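LINE-1 retrotransposable element ORF1 protein (Homo sapiens, PDB 2W7A) binds single-stranded RNA and DNA as a nucleic acid chaperone essential for LINE-1 retrotransposition, its central RRM domain being the part in this structure. Local coordinates at residues K71-M74 against K75-L79. Residues are numbered along the deposited sequence; the frame is centred on the assembly and turned at random. Where two conformers were deposited one is given.
Sequences KVEM and KEKML
The carbonyl O of K71 takes two backbone N-H groups. K75 N binds K71 O at 3.1 Å and nearly straight, with an N-H...O angle of 169°; M74 N adds a weak bond to the same oxygen. K71 sits at the N-cap position. The next i to i+4 bonds of helix 72-85 run from E76 N to V72 O, from K77 N to E73 O (2.9 Å) and from M78 N to M74 O. This helix follows strand 64-69 and packs on the antiparallel sheet of the noncanonical RRM domain. The selenomethionine M74 touches F69 of that strand and L37 of helix 35-40. K77 reaches back along the helix surface. Its chain runs extended to CD, then bends (chi3 -52°) and brings NZ beside the selenium end of M74, 3.5 Å from M74 CE. E73 OE2 is 4.7 Å from K77 NZ, not in contact, though the opposite charges may attract weakly. On another side of the helix, with chi1 at 176°, V72 CG1 points along the helix to the next turn and meets E76 OE2 at 3.4 Å. E76 CG also lies against V72 O, at 3.4 Å.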
ATOM      1  N   LYS A  71       8.920  10.954  -0.651  1.00 11.25           N
ATOM      2  CA  LYS A  71       9.235  11.675   0.601  1.00 12.54           C
ATOM      3  C   LYS A  71       9.039  10.786   1.809  1.00  8.89           C
ATOM      4  O   LYS A  71       7.956  10.228   1.987  1.00 10.64           O
ATOM      5  CB  LYS A  71       8.368  12.932   0.743  1.00 13.72           C
ATOM      6  CG  LYS A  71       8.735  14.019  -0.312  1.00 20.47           C
ATOM      7  CD  LYS A  71       7.996  15.316  -0.082  1.00 31.80           C
ATOM      8  CE  LYS A  71       8.443  16.017   1.200  1.00 49.82           C
ATOM      9  NZ  LYS A  71       9.892  16.356   1.181  1.00 59.95           N
ATOM     10  N   VAL A  72      10.089  10.658   2.622  1.00 10.19           N
ATOM     11  CA  VAL A  72       9.984   9.897   3.860  1.00  9.76           C
ATOM     12  C   VAL A  72       8.926  10.492   4.769  1.00  9.69           C
ATOM     13  O   VAL A  72       8.180   9.769   5.438  1.00 11.04           O
ATOM     14  CB  VAL A  72      11.373   9.821   4.569  1.00 11.19           C
ATOM     15  CG1 VAL A  72      11.299   9.132   5.916  1.00 11.74           C
ATOM     16  CG2 VAL A  72      12.357   9.118   3.645  1.00 12.03           C
ATOM     17  N   GLU A  73       8.833  11.805   4.800  1.00  9.91           N
ATOM     18  CA  GLU A  73       7.795  12.422   5.618  1.00  8.82           C
ATOM     19  C   GLU A  73       6.394  11.960   5.236  1.00 10.41           C
ATOM     20  O   GLU A  73       5.520  11.805   6.130  1.00 12.22           O
ATOM     21  CB  GLU A  73       7.904  13.948   5.514  1.00 14.35           C
ATOM     22  CG  GLU A  73       7.008  14.705   6.544  1.00 18.14           C
ATOM     23  CD  GLU A  73       7.149  16.195   6.476  1.00 23.60           C
ATOM     24  OE1 GLU A  73       8.155  16.685   5.909  1.00 27.64           O
ATOM     25  OE2 GLU A  73       6.250  16.886   7.013  1.00 24.75           O
HETATM   26  N   MSE A  74       6.158  11.705   3.942  1.00 10.84           N
HETATM   27  CA  MSE A  74       4.854  11.307   3.508  1.00 12.45           C
HETATM   28  C   MSE A  74       4.609   9.847   3.842  1.00  9.89           C
HETATM   29  O   MSE A  74       3.488   9.469   4.297  1.00 12.33           O
HETATM   30  CB  MSE A  74       4.700  11.543   2.019  1.00 11.76           C
HETATM   31  CG  MSE A  74       3.426  11.032   1.475  1.00 14.29           C
HETATM   32 SE   MSE A  74       1.769  11.832   2.257  0.66 16.64          SE
HETATM   33  CE  MSE A  74       2.018  13.563   1.547  1.00 20.77           C
ATOM     34  N   LYS A  75       5.606   9.006   3.662  1.00 10.65           N
ATOM     35  CA  LYS A  75       5.502   7.634   4.181  1.00 10.17           C
ATOM     36  C   LYS A  75       5.030   7.635   5.651  1.00 10.40           C
ATOM     37  O   LYS A  75       4.132   6.898   6.040  1.00 11.18           O
ATOM     38  CB  LYS A  75       6.806   6.883   4.068  1.00 10.91           C
ATOM     39  CG  LYS A  75       6.754   5.542   4.476  1.00 14.41           C
ATOM     40  CD  LYS A  75       7.948   5.117   5.006  1.00 20.91           C
ATOM     41  CE  LYS A  75       7.974   5.462   6.458  1.00 22.90           C
ATOM     42  NZ  LYS A  75       8.339   4.296   7.277  1.00 32.08           N
ATOM     43  N   GLU A  76       5.682   8.451   6.464  1.00 10.96           N
ATOM     44  CA  GLU A  76       5.422   8.436   7.903  1.00  8.71           C
ATOM     45  C   GLU A  76       4.037   8.990   8.193  1.00  9.04           C
ATOM     46  O   GLU A  76       3.370   8.525   9.125  1.00 11.19           O
ATOM     47  CB  GLU A  76       6.510   9.251   8.639  1.00  9.18           C
ATOM     48  CG  GLU A  76       7.865   8.570   8.575  1.00 11.03           C
ATOM     49  CD  GLU A  76       8.951   9.217   9.338  1.00 11.94           C
ATOM     50  OE1 GLU A  76       8.644  10.126  10.137  1.00 13.43           O
ATOM     51  OE2 GLU A  76      10.135   8.851   9.064  1.00 12.92           O
ATOM     52  N   LYS A  77       3.647  10.008   7.466  1.00 10.41           N
ATOM     53  CA  LYS A  77       2.289  10.562   7.625  1.00 11.15           C
ATOM     54  C   LYS A  77       1.243   9.498   7.352  1.00 10.34           C
ATOM     55  O   LYS A  77       0.241   9.373   8.119  1.00 12.07           O
ATOM     56  CB  LYS A  77       2.098  11.733   6.674  1.00 14.14           C
ATOM     57  CG  LYS A  77       0.811  12.546   6.841  1.00 21.90           C
ATOM     58  CD  LYS A  77       0.809  13.757   5.852  1.00 32.84           C
ATOM     59  CE  LYS A  77       2.054  14.620   5.899  1.00 43.71           C
ATOM     60  NZ  LYS A  77       3.053  14.313   4.817  1.00 47.55           N
HETATM   61  N   MSE A  78       1.377   8.732   6.253  1.00 11.00           N
HETATM   62  CA  MSE A  78       0.407   7.693   5.940  0.67 11.56           C
HETATM   63  C   MSE A  78       0.373   6.610   7.026  1.00  9.69           C
HETATM   64  O   MSE A  78      -0.690   6.139   7.429  1.00 10.98           O
HETATM   65  CB  MSE A  78       0.770   7.039   4.596  0.67 16.77           C
HETATM   66  CG  MSE A  78      -0.079   5.818   4.282  0.67 13.88           C
HETATM   67 SE   MSE A  78      -0.622   5.656   2.423  0.44 15.53          SE
HETATM   68  CE  MSE A  78      -1.097   7.470   2.570  0.67 10.18           C
ATOM     69  N   LEU A  79       1.562   6.215   7.492  1.00 10.05           N
ATOM     70  CA  LEU A  79       1.633   5.214   8.536  1.00 10.68           C
ATOM     71  C   LEU A  79       0.935   5.695   9.825  1.00  8.71           C
ATOM     72  O   LEU A  79       0.188   4.940  10.467  1.00 10.01           O
ATOM     73  CB  LEU A  79       3.050   4.765   8.773  1.00 12.20           C
ATOM     74  CG  LEU A  79       3.651   3.867   7.734  1.00 15.72           C
ATOM     75  CD1 LEU A  79       5.112   3.629   8.032  1.00 18.13           C
ATOM     76  CD2 LEU A  79       2.913   2.539   7.654  1.00 20.54           C
TER